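PDB 2UVP: DNA replication regulator protein HobA from Helicobacter pylori, which is required for initiation of DNA replication and increases the binding of the initiator DnaA to the oriC region. Local coordinates for residues N69-N74 and M117-G122; F140-E145 and D150-K155. All coordinates share one frame; numbering follows the deposited sequence.

Contact 1: residues N69-N74 and M117-G122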
ATOM      1  N   ASN A  69      -0.718   9.829  -6.182  1.00 10.86           N
ATOM      2  CA  ASN A  69      -0.459   8.676  -7.042  1.00 12.03           C
ATOM      3  C   ASN A  69      -0.227   9.106  -8.495  1.00 11.44           C
ATOM      4  O   ASN A  69       0.724   8.644  -9.157  1.00 12.02           O
ATOM      5  CB  ASN A  69      -1.651   7.716  -6.895  1.00 12.43           C
ATOM      6  CG  ASN A  69      -1.474   6.405  -7.634  1.00 19.14           C
ATOM      7  OD1 ASN A  69      -0.912   6.348  -8.718  1.00 24.04           O
ATOM      8  ND2 ASN A  69      -2.012   5.327  -7.044  1.00 26.83           N
ATOM      9  N   TYR A  70      -1.072  10.013  -8.968  1.00 10.31           N
ATOM     10  CA  TYR A  70      -0.955  10.552 -10.328  1.00  9.59           C
ATOM     11  C   TYR A  70       0.395  11.233 -10.539  1.00 10.24           C
ATOM     12  O   TYR A  70       1.039  11.010 -11.558  1.00 11.49           O
ATOM     13  CB  TYR A  70      -2.066  11.559 -10.536  1.00  9.22           C
ATOM     14  CG  TYR A  70      -2.157  12.109 -11.947  1.00  9.38           C
ATOM     15  CD1 TYR A  70      -2.827  11.416 -12.942  1.00  9.27           C
ATOM     16  CD2 TYR A  70      -1.590  13.352 -12.260  1.00 10.32           C
ATOM     17  CE1 TYR A  70      -2.931  11.943 -14.246  1.00  8.41           C
ATOM     18  CE2 TYR A  70      -1.685  13.887 -13.558  1.00 10.45           C
ATOM     19  CZ  TYR A  70      -2.366  13.179 -14.535  1.00  9.15           C
ATOM     20  OH  TYR A  70      -2.499  13.663 -15.825  1.00 10.08           O
ATOM     21  N   ILE A  71       0.826  12.035  -9.577  1.00  9.78           N
ATOM     22  CA  ILE A  71       2.131  12.719  -9.705  1.00 10.47           C
ATOM     23  C   ILE A  71       3.268  11.694  -9.841  1.00 11.04           C
ATOM     24  O   ILE A  71       4.104  11.772 -10.745  1.00  9.88           O
ATOM     25  CB  ILE A  71       2.352  13.674  -8.518  1.00 10.74           C
ATOM     26  CG1 ILE A  71       1.391  14.874  -8.631  1.00 10.01           C
ATOM     27  CG2 ILE A  71       3.811  14.153  -8.450  1.00 11.03           C
ATOM     28  CD1 ILE A  71       1.340  15.730  -7.361  1.00 10.24           C
ATOM     29  N   LEU A  72       3.303  10.738  -8.920  1.00 12.16           N
ATOM     30  CA  LEU A  72       4.354   9.732  -8.924  1.00 13.27           C
ATOM     31  C   LEU A  72       4.375   8.921 -10.222  1.00 13.01           C
ATOM     32  O   LEU A  72       5.437   8.720 -10.813  1.00 14.45           O
ATOM     33  CB  LEU A  72       4.183   8.801  -7.724  1.00 13.08           C
ATOM     34  CG  LEU A  72       4.644   9.227  -6.320  1.00 19.93           C
ATOM     35  CD1 LEU A  72       4.814  10.700  -6.092  1.00 21.59           C
ATOM     36  CD2 LEU A  72       3.679   8.628  -5.288  1.00 20.04           C
ATOM     37  N   SER A  73       3.211   8.469 -10.684  1.00 12.43           N
ATOM     38  CA  SER A  73       3.195   7.610 -11.865  1.00 13.19           C
ATOM     39  C   SER A  73       3.462   8.381 -13.139  1.00 12.81           C
ATOM     40  O   SER A  73       4.013   7.820 -14.087  1.00 13.44           O
ATOM     41  CB  SER A  73       1.882   6.820 -12.024  1.00 13.78           C
ATOM     42  OG  SER A  73       0.772   7.674 -12.095  1.00 16.65           O
ATOM     43  N   ASN A  74       3.065   9.645 -13.185  1.00 12.21           N
ATOM     44  CA  ASN A  74       3.360  10.438 -14.376  1.00 12.50           C
ATOM     45  C   ASN A  74       4.813  10.882 -14.451  1.00 12.88           C
ATOM     46  O   ASN A  74       5.401  10.906 -15.548  1.00 13.05           O
ATOM     47  CB  ASN A  74       2.434  11.650 -14.541  1.00 12.15           C
ATOM     48  CG  ASN A  74       1.057  11.261 -15.034  1.00 14.78           C
ATOM     49  OD1 ASN A  74       0.239  10.719 -14.287  1.00 16.77           O
ATOM     50  ND2 ASN A  74       0.799  11.521 -16.303  1.00 12.63           N
ATOM     51  N   MET A 117      12.905  19.038  -1.477  1.00 17.25           N
ATOM     52  CA  MET A 117      11.923  20.109  -1.597  1.00 17.54           C
ATOM     53  C   MET A 117      10.577  19.445  -1.360  1.00 17.03           C
ATOM     54  O   MET A 117      10.329  18.360  -1.904  1.00 16.74           O
ATOM     55  CB  MET A 117      11.973  20.763  -2.987  1.00 16.80           C
ATOM     56  CG  MET A 117      10.776  21.670  -3.265  1.00 18.84           C
ATOM     57  SD  MET A 117      10.751  22.405  -4.915  1.00 20.50           S
ATOM     58  CE  MET A 117      11.905  23.751  -4.699  1.00 20.13           C
ATOM     59  N   PHE A 118       9.739  20.065  -0.528  1.00 16.34           N
ATOM     60  CA  PHE A 118       8.420  19.522  -0.222  1.00 17.03           C
ATOM     61  C   PHE A 118       7.419  20.003  -1.242  1.00 16.81           C
ATOM     62  O   PHE A 118       7.288  21.210  -1.457  1.00 18.60           O
ATOM     63  CB  PHE A 118       7.942  19.950   1.157  1.00 17.49           C
ATOM     64  CG  PHE A 118       8.761  19.398   2.275  1.00 18.86           C
ATOM     65  CD1 PHE A 118       8.712  18.045   2.594  1.00 20.66           C
ATOM     66  CD2 PHE A 118       9.569  20.240   3.022  1.00 19.99           C
ATOM     67  CE1 PHE A 118       9.477  17.529   3.652  1.00 20.61           C
ATOM     68  CE2 PHE A 118      10.344  19.737   4.082  1.00 22.00           C
ATOM     69  CZ  PHE A 118      10.297  18.386   4.396  1.00 21.49           C
ATOM     70  N   TRP A 119       6.705  19.077  -1.859  1.00 15.14           N
ATOM     71  CA  TRP A 119       5.621  19.455  -2.779  1.00 14.36           C
ATOM     72  C   TRP A 119       4.354  18.958  -2.144  1.00 13.75           C
ATOM     73  O   TRP A 119       4.142  17.742  -2.028  1.00 13.25           O
ATOM     74  CB  TRP A 119       5.828  18.783  -4.123  1.00 13.94           C
ATOM     75  CG  TRP A 119       4.787  19.038  -5.178  1.00 14.20           C
ATOM     76  CD1 TRP A 119       3.597  19.734  -5.062  1.00 13.86           C
ATOM     77  CD2 TRP A 119       4.849  18.568  -6.522  1.00 12.83           C
ATOM     78  NE1 TRP A 119       2.928  19.718  -6.272  1.00 14.66           N
ATOM     79  CE2 TRP A 119       3.669  19.000  -7.177  1.00 12.13           C
ATOM     80  CE3 TRP A 119       5.780  17.803  -7.232  1.00 12.31           C
ATOM     81  CZ2 TRP A 119       3.423  18.727  -8.524  1.00 14.09           C
ATOM     82  CZ3 TRP A 119       5.546  17.530  -8.562  1.00 13.63           C
ATOM     83  CH2 TRP A 119       4.362  17.995  -9.203  1.00 14.24           C
ATOM     84  N   HIS A 120       3.510  19.879  -1.679  1.00 13.30           N
ATOM     85  CA  HIS A 120       2.317  19.437  -0.956  1.00 13.25           C
ATOM     86  C   HIS A 120       1.082  19.937  -1.673  1.00 13.47           C
ATOM     87  O   HIS A 120       1.057  21.086  -2.117  1.00 14.17           O
ATOM     88  CB  HIS A 120       2.309  19.912   0.502  1.00 14.09           C
ATOM     89  CG  HIS A 120       1.059  19.541   1.228  1.00 13.74           C
ATOM     90  ND1 HIS A 120       0.822  18.262   1.693  1.00 13.25           N
ATOM     91  CD2 HIS A 120      -0.074  20.249   1.478  1.00 13.12           C
ATOM     92  CE1 HIS A 120      -0.375  18.219   2.251  1.00 15.42           C
ATOM     93  NE2 HIS A 120      -0.951  19.398   2.092  1.00 13.82           N
ATOM     94  N   VAL A 121       0.065  19.082  -1.749  1.00 12.40           N
ATOM     95  CA  VAL A 121      -1.211  19.448  -2.369  1.00 12.31           C
ATOM     96  C   VAL A 121      -2.372  19.308  -1.408  1.00 12.49           C
ATOM     97  O   VAL A 121      -2.665  18.216  -0.912  1.00 12.54           O
ATOM     98  CB  VAL A 121      -1.502  18.578  -3.613  1.00 10.93           C
ATOM     99  CG1 VAL A 121      -2.792  19.056  -4.289  1.00 10.69           C
ATOM    100  CG2 VAL A 121      -0.306  18.638  -4.564  1.00 13.06           C
ATOM    101  N   GLY A 122      -3.057  20.426  -1.160  1.00 13.75           N
ATOM    102  CA  GLY A 122      -4.331  20.395  -0.484  1.00 14.01           C
ATOM    103  C   GLY A 122      -4.239  20.875   0.952  1.00 15.70           C
ATOM    104  O   GLY A 122      -3.331  21.648   1.311  1.00 15.56           O
TER
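Ile-71 on helix 65-75 faces Trp-119 on strand 116-121 across a 10.3 Å gap between their CA atoms, too wide for backbone bonding, so side chains alone bridge helix and sheet. The two side chains approach from opposite directions, and both branches of Ile-71 reach the indole. Its CD1 lies over one face of the six-membered ring, 4.2 Å from the centroid and displaced toward the rim, a CH-pi contact in which Ile-71 CD1 comes nearest to Trp-119 CZ2 at 3.8 Å. The other branch, CG2, meets the outer atoms of the same six-membered ring, 3.8 Å from Trp-119 CZ3. With CG1 beside the backbone N (chi1 -70°) and CG2 anti to it, Ile-71 spreads its two branches along the six-membered ring instead of touching it at one point. Trp-119 extends its CG anti to the backbone N (chi1 179°), which carries the indole out from the strand toward the helix. Val-121, two residues on and on the same side of the strand, adds a looser apolar contact, its CG2 4.4 Å from Ile-71 CD1. The contact is entirely apolar, small and buried, one piece of the helix-on-sheet packing of an alpha/beta fold. Ile-71 also rests on Val-58 of the adjacent strand 55-60 and on Phe-169 of helix 161-180; Phe-172 of that helix meets Trp-119 edge-to-face. Helices 65-75 and 161-180 thus pack on the Trp-119 side of the sheet, while helix 127-133 meets Phe-118 and His-120 on the other.

Contact 2: residues F140-E145 and D150-K155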
ATOM      1  N   PHE A 140       7.022  23.567  -2.790  1.00 18.28           N
ATOM      2  CA  PHE A 140       6.172  23.854  -3.943  1.00 17.40           C
ATOM      3  C   PHE A 140       4.800  23.531  -3.411  1.00 17.03           C
ATOM      4  O   PHE A 140       4.409  22.358  -3.338  1.00 17.13           O
ATOM      5  CB  PHE A 140       6.573  22.873  -5.047  1.00 17.07           C
ATOM      6  CG  PHE A 140       5.901  23.074  -6.395  1.00 16.81           C
ATOM      7  CD1 PHE A 140       5.720  21.958  -7.223  1.00 15.48           C
ATOM      8  CD2 PHE A 140       5.559  24.336  -6.889  1.00 16.94           C
ATOM      9  CE1 PHE A 140       5.167  22.080  -8.522  1.00 14.97           C
ATOM     10  CE2 PHE A 140       5.011  24.473  -8.179  1.00 17.12           C
ATOM     11  CZ  PHE A 140       4.806  23.339  -8.992  1.00 17.52           C
ATOM     12  N   LEU A 141       4.079  24.563  -2.976  1.00 15.92           N
ATOM     13  CA  LEU A 141       2.869  24.356  -2.203  1.00 15.51           C
ATOM     14  C   LEU A 141       1.626  24.736  -2.983  1.00 16.04           C
ATOM     15  O   LEU A 141       1.485  25.881  -3.443  1.00 16.23           O
ATOM     16  CB  LEU A 141       2.916  25.146  -0.889  1.00 16.54           C
ATOM     17  CG  LEU A 141       4.128  24.867   0.014  1.00 17.29           C
ATOM     18  CD1 LEU A 141       4.088  25.733   1.290  1.00 19.41           C
ATOM     19  CD2 LEU A 141       4.243  23.400   0.362  1.00 17.10           C
ATOM     20  N   TRP A 142       0.733  23.765  -3.121  1.00 14.45           N
ATOM     21  CA  TRP A 142      -0.519  23.970  -3.810  1.00 14.45           C
ATOM     22  C   TRP A 142      -1.571  23.907  -2.744  1.00 15.42           C
ATOM     23  O   TRP A 142      -1.976  22.819  -2.319  1.00 15.25           O
ATOM     24  CB  TRP A 142      -0.735  22.855  -4.833  1.00 14.04           C
ATOM     25  CG  TRP A 142       0.266  22.755  -5.937  1.00 13.85           C
ATOM     26  CD1 TRP A 142       1.544  23.263  -5.987  1.00 12.67           C
ATOM     27  CD2 TRP A 142       0.074  22.029  -7.151  1.00 11.39           C
ATOM     28  NE1 TRP A 142       2.138  22.908  -7.188  1.00 13.55           N
ATOM     29  CE2 TRP A 142       1.249  22.161  -7.918  1.00 13.16           C
ATOM     30  CE3 TRP A 142      -1.012  21.308  -7.684  1.00 11.35           C
ATOM     31  CZ2 TRP A 142       1.384  21.580  -9.200  1.00 13.62           C
ATOM     32  CZ3 TRP A 142      -0.874  20.721  -8.957  1.00 11.80           C
ATOM     33  CH2 TRP A 142       0.314  20.867  -9.697  1.00 13.01           C
ATOM     34  N   LEU A 143      -1.996  25.081  -2.272  1.00 15.44           N
ATOM     35  CA  LEU A 143      -2.785  25.159  -1.044  1.00 16.42           C
ATOM     36  C   LEU A 143      -4.109  25.848  -1.256  1.00 17.59           C
ATOM     37  O   LEU A 143      -4.290  26.547  -2.261  1.00 17.88           O
ATOM     38  CB  LEU A 143      -2.007  25.934   0.047  1.00 16.88           C
ATOM     39  CG  LEU A 143      -0.594  25.424   0.368  1.00 16.10           C
ATOM     40  CD1 LEU A 143       0.126  26.407   1.314  1.00 19.28           C
ATOM     41  CD2 LEU A 143      -0.642  24.019   0.950  1.00 16.44           C
ATOM     42  N   PHE A 144      -5.019  25.648  -0.305  1.00 18.11           N
ATOM     43  CA  PHE A 144      -6.299  26.356  -0.308  1.00 20.37           C
ATOM     44  C   PHE A 144      -6.236  27.727   0.388  1.00 22.46           C
ATOM     45  O   PHE A 144      -7.177  28.532   0.291  1.00 22.46           O
ATOM     46  CB  PHE A 144      -7.363  25.466   0.306  1.00 19.82           C
ATOM     47  CG  PHE A 144      -7.540  24.161  -0.422  1.00 19.41           C
ATOM     48  CD1 PHE A 144      -7.729  24.142  -1.797  1.00 20.18           C
ATOM     49  CD2 PHE A 144      -7.552  22.964   0.273  1.00 19.26           C
ATOM     50  CE1 PHE A 144      -7.903  22.929  -2.479  1.00 18.84           C
ATOM     51  CE2 PHE A 144      -7.737  21.746  -0.386  1.00 18.68           C
ATOM     52  CZ  PHE A 144      -7.913  21.738  -1.774  1.00 18.87           C
ATOM     53  N   GLU A 145      -5.140  27.978   1.097  1.00 24.52           N
ATOM     54  CA  GLU A 145      -4.822  29.325   1.598  1.00 27.39           C
ATOM     55  C   GLU A 145      -3.326  29.468   1.785  1.00 27.60           C
ATOM     56  O   GLU A 145      -2.642  28.486   2.076  1.00 26.72           O
ATOM     57  CB  GLU A 145      -5.556  29.641   2.898  1.00 27.74           C
ATOM     58  CG  GLU A 145      -5.435  28.598   3.991  1.00 29.57           C
ATOM     59  CD  GLU A 145      -6.335  28.926   5.190  1.00 31.23           C
ATOM     60  OE1 GLU A 145      -6.129  30.001   5.808  1.00 34.84           O
ATOM     61  OE2 GLU A 145      -7.243  28.111   5.504  1.00 36.49           O
ATOM     62  N   ASP A 150       4.927  32.817  -1.291  1.00 33.93           N
ATOM     63  CA  ASP A 150       4.024  32.591  -2.415  1.00 32.84           C
ATOM     64  C   ASP A 150       3.733  31.103  -2.531  1.00 31.46           C
ATOM     65  O   ASP A 150       4.643  30.267  -2.453  1.00 31.12           O
ATOM     66  CB  ASP A 150       4.638  33.083  -3.728  1.00 33.61           C
ATOM     67  CG  ASP A 150       4.732  34.599  -3.809  1.00 35.11           C
ATOM     68  OD1 ASP A 150       5.236  35.103  -4.841  1.00 38.27           O
ATOM     69  OD2 ASP A 150       4.294  35.285  -2.855  1.00 36.55           O
ATOM     70  N   CYS A 151       2.458  30.778  -2.688  1.00 29.39           N
ATOM     71  CA  CYS A 151       2.065  29.413  -2.998  1.00 27.73           C
ATOM     72  C   CYS A 151       1.163  29.451  -4.219  1.00 26.73           C
ATOM     73  O   CYS A 151       0.732  30.524  -4.653  1.00 26.26           O
ATOM     74  CB  CYS A 151       1.310  28.799  -1.836  1.00 27.42           C
ATOM     75  SG  CYS A 151      -0.322  29.494  -1.633  1.00 28.39           S
ATOM     76  N   LEU A 152       0.898  28.281  -4.782  1.00 25.28           N
ATOM     77  CA  LEU A 152      -0.086  28.166  -5.844  1.00 23.91           C
ATOM     78  C   LEU A 152      -1.416  27.990  -5.137  1.00 23.12           C
ATOM     79  O   LEU A 152      -1.604  27.061  -4.344  1.00 21.53           O
ATOM     80  CB  LEU A 152       0.283  26.981  -6.747  1.00 24.27           C
ATOM     81  CG  LEU A 152      -0.488  26.431  -7.953  1.00 25.93           C
ATOM     82  CD1 LEU A 152      -1.390  27.396  -8.697  1.00 29.92           C
ATOM     83  CD2 LEU A 152       0.561  25.805  -8.896  1.00 24.11           C
ATOM     84  N   LEU A 153      -2.341  28.910  -5.397  1.00 22.47           N
ATOM     85  CA  LEU A 153      -3.605  28.945  -4.683  1.00 22.20           C
ATOM     86  C   LEU A 153      -4.708  28.228  -5.445  1.00 22.02           C
ATOM     87  O   LEU A 153      -4.879  28.464  -6.650  1.00 21.84           O
ATOM     88  CB  LEU A 153      -4.020  30.392  -4.447  1.00 22.45           C
ATOM     89  CG  LEU A 153      -3.443  31.028  -3.189  1.00 25.04           C
ATOM     90  CD1 LEU A 153      -3.764  32.544  -3.200  1.00 27.40           C
ATOM     91  CD2 LEU A 153      -3.989  30.333  -1.951  1.00 24.79           C
ATOM     92  N   LEU A 154      -5.424  27.350  -4.736  1.00 21.34           N
ATOM     93  CA  LEU A 154      -6.557  26.591  -5.287  1.00 21.72           C
ATOM     94  C   LEU A 154      -7.797  26.916  -4.463  1.00 21.48           C
ATOM     95  O   LEU A 154      -7.683  27.312  -3.311  1.00 21.02           O
ATOM     96  CB  LEU A 154      -6.309  25.076  -5.190  1.00 21.91           C
ATOM     97  CG  LEU A 154      -5.005  24.419  -5.675  1.00 24.30           C
ATOM     98  CD1 LEU A 154      -4.854  23.034  -5.022  1.00 23.81           C
ATOM     99  CD2 LEU A 154      -4.947  24.283  -7.175  1.00 25.81           C
ATOM    100  N   LYS A 155      -8.973  26.718  -5.043  1.00 21.37           N
ATOM    101  CA  LYS A 155     -10.232  26.901  -4.320  1.00 22.34           C
ATOM    102  C   LYS A 155     -10.782  25.544  -3.859  1.00 21.62           C
ATOM    103  O   LYS A 155     -11.082  24.670  -4.669  1.00 20.55           O
ATOM    104  CB  LYS A 155     -11.226  27.679  -5.198  1.00 22.39           C
ATOM    105  CG  LYS A 155     -10.734  29.094  -5.500  1.00 24.78           C
ATOM    106  CD  LYS A 155     -11.541  29.828  -6.567  1.00 25.84           C
ATOM    107  CE  LYS A 155     -11.030  29.490  -7.966  1.00 31.17           C
ATOM    108  NZ  LYS A 155     -11.185  30.629  -8.912  1.00 34.03           N
TER
HETATM  109  O   HOH W   1       5.388  27.069  -2.745  1.00 27.02           O
HETATM  110  O   HOH W   2      -8.292  29.695  -2.179  1.00 30.83           O
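Leu-154 fits its side chain beside Phe-144 and Trp-142, where the parallel strands 139-143 and 152-153 run out into loop. Its CB lies 3.8 Å from Phe-144 CD1, and its CD1 also reaches the CB of Trp-142. Phe-144 crosses Leu-154 at a slant and turns an edge to that residue's backbone: Leu-154 O sits near the ring plane, 3.5 Å from Phe-144 CD1, and also receives a CA-H...O contact from Phe-144. Phe-144 CB points away from the partner segment overall, but the ring end comes back to it. Leu-152, two residues earlier, lies alongside Trp-142, both pointing the same way. Its CD2 stands over one face of the indole, 3.8 Å from the centroid of the five-membered ring and only 15° off the normal, a CH-pi contact over that ring. CG anti to the backbone N (chi1 177°) takes the Leu-152 side chain alongside Trp-142, and CD2 is the methyl that lies over the pyrrole part. Within its own strand, Trp-142 NE1 lies 3.2 Å above the ring plane of Phe-140, over its centre. Three backbone bonds set the parallel register: Leu-152 N to Leu-141 O (2.8 Å), Leu-143 N to Leu-152 O (2.9 Å) and Leu-154 N to Leu-143 O (2.8 Å). At the two ends waters take over, one between Leu-141 N and Asp-150 O, the other donating to both Phe-144 O and Leu-154 O. The chemistry implies a sheet edge fixed in register by main-chain bonds, packed on the Trp-142 side by leucine and aromatic groups, with waters bridging the main chain at either end.

In the fold
Contacts 1 and 2 meet in one parallel sheet, their centres about 13 Å apart, because strands 116-121 and 139-143 are neighbours in it. Probable hydrogen bonds join them at both ends, Phe-118 O to Phe-140 N at 2.7 Å and Gly-122 N to Trp-142 O at 2.9 Å. Between these, Trp-119 NE1 packs 3.4 Å from Trp-142 CE2, so aromatic rings of the two neighbouring strands link Ile-71 of contact 1 to Leu-152 of contact 2, covered in part by helix 161-180. Contact 1 lies away from the calcium sites. In contact 2, the Cys-151 side chain is about 4 Å from that of the calcium ligand Glu-146, though whether the calcium ions matter physiologically is not known.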